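Local structure of 6-aminohexanoate-dimer hydrolase (Bacillus anthracis, 4GB7) at residues T35-W47 with P51-F63. The protein probably hydrolyses amide bonds of 6-aminohexanoate oligomers such as the linear dimer, as a serine hydrolase of the beta-lactamase-like family. Residues are numbered along the deposited sequence; the frame is centred on the assembly and turned at random.
Sequences TTPSKNNVTKKNW and PYLRWSYTHMKEF
The carbonyl oxygen of Trp47 receives the hydroxyl of Ser56, OG to O 2.8 Å, and a CA-H...O contact from Leu53, tying an irregular N-terminal segment to the short helix 52-56 of this beta-lactamase-like chain. Segment 35-47, which has no helix or strand, is held against the helix by side-chain amides and aromatic rings. The amide of Asn46 lies stacked on the Tyr52 ring, planes 10° apart, with ND2 3.3 Å above the ring centre. Two bonds fix the rotation of that amide: ND2 donates almost straight to Asn41 O (175° at the hydrogen), in the carbonyl plane, and OD1 accepts from Thr43 N at 2.7 Å. Asn41 meets the same ring from its edge, OD1 in the ring plane and the amide nearly upright to it. Trp55 offers a face to the chain at Ser38 and Lys39, while His59 ND1 lies over the opposite face, toward the ring's margin. Between Tyr52 and Trp55, Val42 inserts CG2, 3.6 Å from Trp55 CE3; CG1, anti to the backbone N (chi1 172°), is thereby sent on to Phe63. Phe63 brings CE2 over one face of the Trp47 indole, the two rings being oblique to each other; the indole also meets Tyr212 edge-to-face. At the exposed end of the contact, the extended Lys39 chain crosses Glu62 obliquely, and one water bridges them, accepting from Lys39 NZ at 2.8 Å and donating to Glu62 OE1.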
ATOM      1  N   THR A  35     -25.285   8.620  12.476  1.00 58.32           N
ATOM      2  CA  THR A  35     -24.090   9.269  13.132  1.00 48.69           C
ATOM      3  C   THR A  35     -23.179   9.926  12.124  1.00 48.67           C
ATOM      4  O   THR A  35     -22.705   9.261  11.183  1.00 50.09           O
ATOM      5  CB  THR A  35     -23.189   8.253  13.864  1.00 45.26           C
ATOM      6  OG1 THR A  35     -23.916   7.638  14.927  1.00 60.63           O
ATOM      7  CG2 THR A  35     -21.937   8.939  14.422  1.00 41.92           C
ATOM      8  N   THR A  36     -22.901  11.215  12.340  1.00 43.80           N
ATOM      9  CA  THR A  36     -21.885  11.937  11.544  1.00 41.98           C
ATOM     10  C   THR A  36     -20.529  11.883  12.211  1.00 40.65           C
ATOM     11  O   THR A  36     -20.337  12.498  13.270  1.00 37.00           O
ATOM     12  CB  THR A  36     -22.240  13.416  11.375  1.00 38.06           C
ATOM     13  OG1 THR A  36     -23.549  13.509  10.831  1.00 60.10           O
ATOM     14  CG2 THR A  36     -21.246  14.121  10.432  1.00 38.71           C
ATOM     15  N   PRO A  37     -19.570  11.177  11.589  1.00 31.78           N
ATOM     16  CA  PRO A  37     -18.284  11.104  12.275  1.00 32.35           C
ATOM     17  C   PRO A  37     -17.480  12.397  12.295  1.00 31.24           C
ATOM     18  O   PRO A  37     -17.528  13.177  11.372  1.00 30.33           O
ATOM     19  CB  PRO A  37     -17.551   9.987  11.537  1.00 34.40           C
ATOM     20  CG  PRO A  37     -18.150   9.937  10.185  1.00 30.88           C
ATOM     21  CD  PRO A  37     -19.574  10.426  10.319  1.00 32.57           C
ATOM     22  N   SER A  38     -16.749  12.586  13.388  1.00 28.75           N
ATOM     23  CA  SER A  38     -15.947  13.757  13.645  1.00 31.77           C
ATOM     24  C   SER A  38     -14.846  13.407  14.637  1.00 27.56           C
ATOM     25  O   SER A  38     -14.854  12.324  15.249  1.00 27.20           O
ATOM     26  CB  SER A  38     -16.820  14.855  14.247  1.00 37.66           C
ATOM     27  OG  SER A  38     -17.126  14.534  15.595  1.00 37.06           O
ATOM     28  N   LYS A  39     -13.916  14.333  14.804  1.00 27.90           N
ATOM     29  CA  LYS A  39     -12.857  14.176  15.787  1.00 29.71           C
ATOM     30  C   LYS A  39     -13.396  13.880  17.201  1.00 31.44           C
ATOM     31  O   LYS A  39     -12.792  13.101  17.931  1.00 34.58           O
ATOM     32  CB  LYS A  39     -11.954  15.389  15.839  1.00 31.21           C
ATOM     33  CG  LYS A  39     -10.651  15.118  16.551  1.00 32.70           C
ATOM     34  CD  LYS A  39      -9.778  16.376  16.590  1.00 41.80           C
ATOM     35  CE  LYS A  39      -8.397  16.063  17.141  1.00 42.54           C
ATOM     36  NZ  LYS A  39      -7.668  17.310  17.531  1.00 54.00           N
ATOM     37  N   ASN A  40     -14.528  14.501  17.563  1.00 32.37           N
ATOM     38  CA  ASN A  40     -15.148  14.309  18.877  1.00 34.36           C
ATOM     39  C   ASN A  40     -15.757  12.931  19.136  1.00 34.72           C
ATOM     40  O   ASN A  40     -15.961  12.552  20.297  1.00 38.36           O
ATOM     41  CB  ASN A  40     -16.244  15.355  19.078  1.00 40.30           C
ATOM     42  CG  ASN A  40     -15.719  16.776  18.983  1.00 50.17           C
ATOM     43  OD1 ASN A  40     -14.569  17.057  19.345  1.00 58.93           O
ATOM     44  ND2 ASN A  40     -16.557  17.679  18.486  1.00 61.15           N
ATOM     45  N   ASN A  41     -16.064  12.186  18.074  1.00 27.13           N
ATOM     46  CA  ASN A  41     -16.669  10.867  18.251  1.00 29.13           C
ATOM     47  C   ASN A  41     -15.922   9.687  17.711  1.00 27.52           C
ATOM     48  O   ASN A  41     -16.344   8.552  17.938  1.00 26.53           O
ATOM     49  CB  ASN A  41     -18.132  10.843  17.804  1.00 31.64           C
ATOM     50  CG  ASN A  41     -18.316  11.089  16.321  1.00 30.24           C
ATOM     51  OD1 ASN A  41     -17.460  10.768  15.526  1.00 30.31           O
ATOM     52  ND2 ASN A  41     -19.488  11.634  15.940  1.00 35.86           N
ATOM     53  N   VAL A  42     -14.796   9.942  17.051  1.00 29.15           N
ATOM     54  CA  VAL A  42     -13.931   8.872  16.564  1.00 26.87           C
ATOM     55  C   VAL A  42     -12.930   8.517  17.659  1.00 27.37           C
ATOM     56  O   VAL A  42     -12.234   9.395  18.171  1.00 33.00           O
ATOM     57  CB  VAL A  42     -13.214   9.282  15.262  1.00 28.06           C
ATOM     58  CG1 VAL A  42     -12.164   8.258  14.864  1.00 27.33           C
ATOM     59  CG2 VAL A  42     -14.233   9.428  14.140  1.00 24.40           C
ATOM     60  N   THR A  43     -12.872   7.233  18.014  1.00 25.22           N
ATOM     61  CA  THR A  43     -12.096   6.775  19.187  1.00 26.99           C
ATOM     62  C   THR A  43     -11.146   5.660  18.762  1.00 25.89           C
ATOM     63  O   THR A  43     -11.288   5.120  17.661  1.00 25.06           O
ATOM     64  CB  THR A  43     -13.023   6.257  20.281  1.00 27.13           C
ATOM     65  OG1 THR A  43     -13.587   4.990  19.877  1.00 31.48           O
ATOM     66  CG2 THR A  43     -14.157   7.256  20.551  1.00 32.31           C
ATOM     67  N   LYS A  44     -10.196   5.310  19.623  1.00 32.96           N
ATOM     68  CA  LYS A  44      -9.331   4.175  19.353  1.00 29.71           C
ATOM     69  C   LYS A  44     -10.124   2.889  19.231  1.00 28.69           C
ATOM     70  O   LYS A  44      -9.669   1.948  18.598  1.00 32.50           O
ATOM     71  CB  LYS A  44      -8.255   3.987  20.400  1.00 29.53           C
ATOM     72  CG  LYS A  44      -7.267   5.123  20.472  1.00 30.51           C
ATOM     73  CD  LYS A  44      -6.174   4.777  21.456  1.00 30.22           C
ATOM     74  CE  LYS A  44      -5.297   6.007  21.670  1.00 36.45           C
ATOM     75  NZ  LYS A  44      -4.088   5.744  22.469  1.00 38.03           N
ATOM     76  N   LYS A  45     -11.334   2.855  19.806  1.00 27.25           N
ATOM     77  CA  LYS A  45     -12.153   1.657  19.743  1.00 28.58           C
ATOM     78  C   LYS A  45     -12.820   1.504  18.390  1.00 30.05           C
ATOM     79  O   LYS A  45     -12.824   0.399  17.842  1.00 35.78           O
ATOM     80  CB  LYS A  45     -13.205   1.612  20.880  1.00 29.32           C
ATOM     81  CG  LYS A  45     -13.684   0.205  21.185  1.00 38.04           C
ATOM     82  CD  LYS A  45     -14.717   0.088  22.324  1.00 43.16           C
ATOM     83  CE  LYS A  45     -14.402   0.934  23.559  1.00 55.39           C
ATOM     84  NZ  LYS A  45     -14.713   2.389  23.388  1.00 43.57           N
ATOM     85  N   ASN A  46     -13.311   2.620  17.833  1.00 25.06           N
ATOM     86  CA  ASN A  46     -14.210   2.595  16.709  1.00 24.58           C
ATOM     87  C   ASN A  46     -13.723   3.137  15.354  1.00 23.54           C
ATOM     88  O   ASN A  46     -14.477   3.077  14.391  1.00 22.49           O
ATOM     89  CB  ASN A  46     -15.548   3.286  17.060  1.00 25.22           C
ATOM     90  CG  ASN A  46     -15.453   4.821  17.118  1.00 23.94           C
ATOM     91  OD1 ASN A  46     -14.456   5.433  16.698  1.00 24.26           O
ATOM     92  ND2 ASN A  46     -16.503   5.450  17.648  1.00 26.13           N
ATOM     93  N   TRP A  47     -12.479   3.622  15.278  1.00 22.69           N
ATOM     94  CA  TRP A  47     -12.029   4.346  14.116  1.00 22.06           C
ATOM     95  C   TRP A  47     -12.042   3.531  12.840  1.00 21.58           C
ATOM     96  O   TRP A  47     -12.099   4.118  11.763  1.00 22.28           O
ATOM     97  CB  TRP A  47     -10.664   4.959  14.327  1.00 22.30           C
ATOM     98  CG  TRP A  47      -9.536   3.998  14.411  1.00 21.66           C
ATOM     99  CD1 TRP A  47      -9.109   3.293  15.519  1.00 21.16           C
ATOM    100  CD2 TRP A  47      -8.706   3.553  13.325  1.00 20.88           C
ATOM    101  NE1 TRP A  47      -8.019   2.493  15.204  1.00 21.89           N
ATOM    102  CE2 TRP A  47      -7.748   2.603  13.888  1.00 22.46           C
ATOM    103  CE3 TRP A  47      -8.618   3.875  11.995  1.00 28.44           C
ATOM    104  CZ2 TRP A  47      -6.782   2.006  13.119  1.00 25.04           C
ATOM    105  CZ3 TRP A  47      -7.630   3.268  11.231  1.00 32.78           C
ATOM    106  CH2 TRP A  47      -6.743   2.343  11.782  1.00 29.89           C
ATOM    107  N   PRO A  51     -19.546   4.244  10.704  1.00 24.29           N
ATOM    108  CA  PRO A  51     -19.193   5.265   9.703  1.00 21.15           C
ATOM    109  C   PRO A  51     -17.897   6.014  10.042  1.00 21.50           C
ATOM    110  O   PRO A  51     -17.430   6.834   9.241  1.00 21.67           O
ATOM    111  CB  PRO A  51     -20.345   6.245   9.820  1.00 24.07           C
ATOM    112  CG  PRO A  51     -20.689   6.221  11.270  1.00 27.14           C
ATOM    113  CD  PRO A  51     -20.523   4.782  11.681  1.00 26.27           C
ATOM    114  N   TYR A  52     -17.348   5.723  11.227  1.00 22.55           N
ATOM    115  CA  TYR A  52     -16.178   6.437  11.767  1.00 23.65           C
ATOM    116  C   TYR A  52     -15.011   6.417  10.810  1.00 19.57           C
ATOM    117  O   TYR A  52     -14.315   7.449  10.657  1.00 19.96           O
ATOM    118  CB  TYR A  52     -15.789   5.922  13.153  1.00 24.09           C
ATOM    119  CG  TYR A  52     -17.003   5.951  14.074  1.00 23.23           C
ATOM    120  CD1 TYR A  52     -17.712   4.797  14.368  1.00 27.37           C
ATOM    121  CD2 TYR A  52     -17.475   7.154  14.582  1.00 23.82           C
ATOM    122  CE1 TYR A  52     -18.861   4.849  15.141  1.00 27.82           C
ATOM    123  CE2 TYR A  52     -18.608   7.203  15.356  1.00 28.22           C
ATOM    124  CZ  TYR A  52     -19.279   6.051  15.652  1.00 29.48           C
ATOM    125  OH  TYR A  52     -20.410   6.137  16.400  1.00 32.96           O
ATOM    126  N   LEU A  53     -14.814   5.290  10.141  1.00 20.40           N
ATOM    127  CA  LEU A  53     -13.695   5.122   9.219  1.00 18.80           C
ATOM    128  C   LEU A  53     -13.723   6.143   8.053  1.00 17.24           C
ATOM    129  O   LEU A  53     -12.719   6.552   7.538  1.00 18.96           O
ATOM    130  CB  LEU A  53     -13.714   3.698   8.664  1.00 21.63           C
ATOM    131  CG  LEU A  53     -12.636   3.272   7.667  1.00 18.63           C
ATOM    132  CD1 LEU A  53     -11.234   3.296   8.209  1.00 18.30           C
ATOM    133  CD2 LEU A  53     -12.946   1.888   7.049  1.00 20.47           C
ATOM    134  N   ARG A  54     -14.904   6.565   7.608  1.00 18.47           N
ATOM    135  CA  ARG A  54     -14.938   7.543   6.541  1.00 20.32           C
ATOM    136  C   ARG A  54     -14.256   8.859   6.929  1.00 18.80           C
ATOM    137  O   ARG A  54     -13.731   9.562   6.081  1.00 20.19           O
ATOM    138  CB  ARG A  54     -16.393   7.784   6.103  1.00 19.50           C
ATOM    139  CG  ARG A  54     -17.059   6.447   5.821  1.00 22.94           C
ATOM    140  CD  ARG A  54     -17.883   6.406   4.633  1.00 28.11           C
ATOM    141  NE  ARG A  54     -17.113   6.742   3.458  1.00 22.70           N
ATOM    142  CZ  ARG A  54     -17.688   6.946   2.300  1.00 19.13           C
ATOM    143  NH1 ARG A  54     -19.017   6.935   2.235  1.00 23.82           N
ATOM    144  NH2 ARG A  54     -16.991   7.331   1.264  1.00 19.33           N
ATOM    145  N   TRP A  55     -14.263   9.162   8.233  1.00 18.07           N
ATOM    146  CA  TRP A  55     -13.527  10.292   8.789  1.00 19.61           C
ATOM    147  C   TRP A  55     -12.109   9.931   9.109  1.00 19.31           C
ATOM    148  O   TRP A  55     -11.155  10.674   8.736  1.00 18.70           O
ATOM    149  CB  TRP A  55     -14.216  10.810  10.042  1.00 20.79           C
ATOM    150  CG  TRP A  55     -13.608  12.068  10.532  1.00 20.52           C
ATOM    151  CD1 TRP A  55     -13.930  13.381  10.177  1.00 23.44           C
ATOM    152  CD2 TRP A  55     -12.529  12.190  11.483  1.00 24.08           C
ATOM    153  NE1 TRP A  55     -13.098  14.274  10.804  1.00 24.28           N
ATOM    154  CE2 TRP A  55     -12.246  13.627  11.610  1.00 25.62           C
ATOM    155  CE3 TRP A  55     -11.769  11.282  12.221  1.00 20.62           C
ATOM    156  CZ2 TRP A  55     -11.276  14.115  12.478  1.00 26.45           C
ATOM    157  CZ3 TRP A  55     -10.780  11.799  13.082  1.00 24.28           C
ATOM    158  CH2 TRP A  55     -10.541  13.180  13.189  1.00 25.05           C
ATOM    159  N   SER A  56     -11.914   8.880   9.891  1.00 18.83           N
ATOM    160  CA  SER A  56     -10.535   8.580  10.294  1.00 19.33           C
ATOM    161  C   SER A  56      -9.570   8.423   9.102  1.00 19.93           C
ATOM    162  O   SER A  56      -8.444   8.979   9.116  1.00 20.38           O
ATOM    163  CB  SER A  56     -10.518   7.368  11.216  1.00 25.44           C
ATOM    164  OG  SER A  56     -10.873   6.239  10.493  1.00 24.54           O
ATOM    165  N   TYR A  57      -9.997   7.694   8.053  1.00 17.72           N
ATOM    166  CA  TYR A  57      -9.142   7.474   6.880  1.00 16.84           C
ATOM    167  C   TYR A  57      -9.018   8.645   5.923  1.00 18.82           C
ATOM    168  O   TYR A  57      -8.345   8.518   4.891  1.00 19.53           O
ATOM    169  CB  TYR A  57      -9.496   6.145   6.142  1.00 17.02           C
ATOM    170  CG  TYR A  57      -8.395   5.080   6.234  1.00 16.73           C
ATOM    171  CD1 TYR A  57      -7.742   4.828   7.396  1.00 18.34           C
ATOM    172  CD2 TYR A  57      -8.027   4.339   5.105  1.00 15.56           C
ATOM    173  CE1 TYR A  57      -6.736   3.894   7.461  1.00 18.51           C
ATOM    174  CE2 TYR A  57      -7.036   3.433   5.140  1.00 19.73           C
ATOM    175  CZ  TYR A  57      -6.404   3.168   6.328  1.00 18.35           C
ATOM    176  OH  TYR A  57      -5.371   2.236   6.348  1.00 20.36           O
ATOM    177  N   THR A  58      -9.665   9.771   6.254  1.00 19.18           N
ATOM    178  CA  THR A  58      -9.462  11.042   5.567  1.00 16.35           C
ATOM    179  C   THR A  58      -8.848  12.125   6.481  1.00 18.71           C
ATOM    180  O   THR A  58      -8.671  13.270   6.050  1.00 21.10           O
ATOM    181  CB  THR A  58     -10.782  11.530   4.944  1.00 16.28           C
ATOM    182  OG1 THR A  58     -11.777  11.621   5.936  1.00 20.21           O
ATOM    183  CG2 THR A  58     -11.274  10.524   3.831  1.00 18.28           C
ATOM    184  N   HIS A  59      -8.563  11.765   7.737  1.00 17.04           N
ATOM    185  CA  HIS A  59      -8.029  12.719   8.736  1.00 18.97           C
ATOM    186  C   HIS A  59      -7.070  12.069   9.692  1.00 21.22           C
ATOM    187  O   HIS A  59      -7.073  12.398  10.894  1.00 21.21           O
ATOM    188  CB  HIS A  59      -9.166  13.296   9.572  1.00 19.98           C
ATOM    189  CG  HIS A  59     -10.215  14.066   8.768  1.00 19.28           C
ATOM    190  ND1 HIS A  59     -11.259  13.467   8.175  1.00 20.61           N
ATOM    191  CD2 HIS A  59     -10.357  15.421   8.524  1.00 18.97           C
ATOM    192  CE1 HIS A  59     -12.042  14.414   7.574  1.00 18.57           C
ATOM    193  NE2 HIS A  59     -11.491  15.599   7.788  1.00 21.65           N
HETATM  194  N   MSE A  60      -6.230  11.168   9.212  1.00 20.31           N
HETATM  195  CA  MSE A  60      -5.441  10.345  10.139  0.70 21.26           C
HETATM  196  C   MSE A  60      -4.523  11.199  11.019  1.00 20.79           C
HETATM  197  O   MSE A  60      -4.355  10.938  12.241  1.00 21.08           O
HETATM  198  CB  MSE A  60      -4.660   9.243   9.395  0.70 18.16           C
HETATM  199  CG  MSE A  60      -5.474   8.015   8.966  0.70 22.82           C
HETATM  200 SE   MSE A  60      -6.220   6.966  10.418  0.49 20.89          SE
HETATM  201  CE  MSE A  60      -4.636   6.065  11.047  0.70 25.83           C
ATOM    202  N   LYS A  61      -3.967  12.256  10.444  1.00 20.34           N
ATOM    203  CA  LYS A  61      -3.064  13.099  11.220  1.00 21.57           C
ATOM    204  C   LYS A  61      -3.769  13.840  12.376  1.00 19.97           C
ATOM    205  O   LYS A  61      -3.104  14.383  13.236  1.00 25.96           O
ATOM    206  CB  LYS A  61      -2.345  14.095  10.334  1.00 24.09           C
ATOM    207  CG  LYS A  61      -3.243  15.059   9.574  1.00 23.52           C
ATOM    208  CD  LYS A  61      -2.417  16.107   8.862  1.00 27.08           C
ATOM    209  CE  LYS A  61      -3.244  16.819   7.819  1.00 29.34           C
ATOM    210  NZ  LYS A  61      -2.391  17.704   6.976  1.00 37.36           N
ATOM    211  N   GLU A  62      -5.098  13.920  12.374  1.00 19.90           N
ATOM    212  CA  GLU A  62      -5.822  14.501  13.533  1.00 21.52           C
ATOM    213  C   GLU A  62      -6.093  13.515  14.667  1.00 23.38           C
ATOM    214  O   GLU A  62      -6.584  13.907  15.716  1.00 31.47           O
ATOM    215  CB  GLU A  62      -7.151  15.115  13.079  1.00 22.84           C
ATOM    216  CG  GLU A  62      -7.004  16.182  12.022  1.00 25.11           C
ATOM    217  CD  GLU A  62      -8.297  16.925  11.785  1.00 23.11           C
ATOM    218  OE1 GLU A  62      -9.084  17.130  12.761  1.00 32.41           O
ATOM    219  OE2 GLU A  62      -8.548  17.239  10.598  1.00 28.94           O
ATOM    220  N   PHE A  63      -5.691  12.263  14.477  1.00 25.21           N
ATOM    221  CA  PHE A  63      -6.057  11.138  15.317  1.00 30.50           C
ATOM    222  C   PHE A  63      -4.815  10.442  15.890  1.00 24.47           C
ATOM    223  O   PHE A  63      -4.895   9.764  16.897  1.00 25.08           O
ATOM    224  CB  PHE A  63      -6.898  10.181  14.398  1.00 35.90           C
ATOM    225  CG  PHE A  63      -7.365   8.939  15.057  1.00 33.47           C
ATOM    226  CD1 PHE A  63      -8.330   8.987  16.030  1.00 42.08           C
ATOM    227  CD2 PHE A  63      -6.857   7.708  14.685  1.00 39.38           C
ATOM    228  CE1 PHE A  63      -8.784   7.834  16.644  1.00 40.38           C
ATOM    229  CE2 PHE A  63      -7.291   6.550  15.295  1.00 37.36           C
ATOM    230  CZ  PHE A  63      -8.261   6.617  16.279  1.00 39.57           C
TER
HETATM  231  O   HOH W   1      -7.413  18.270  14.954  1.00 46.12           O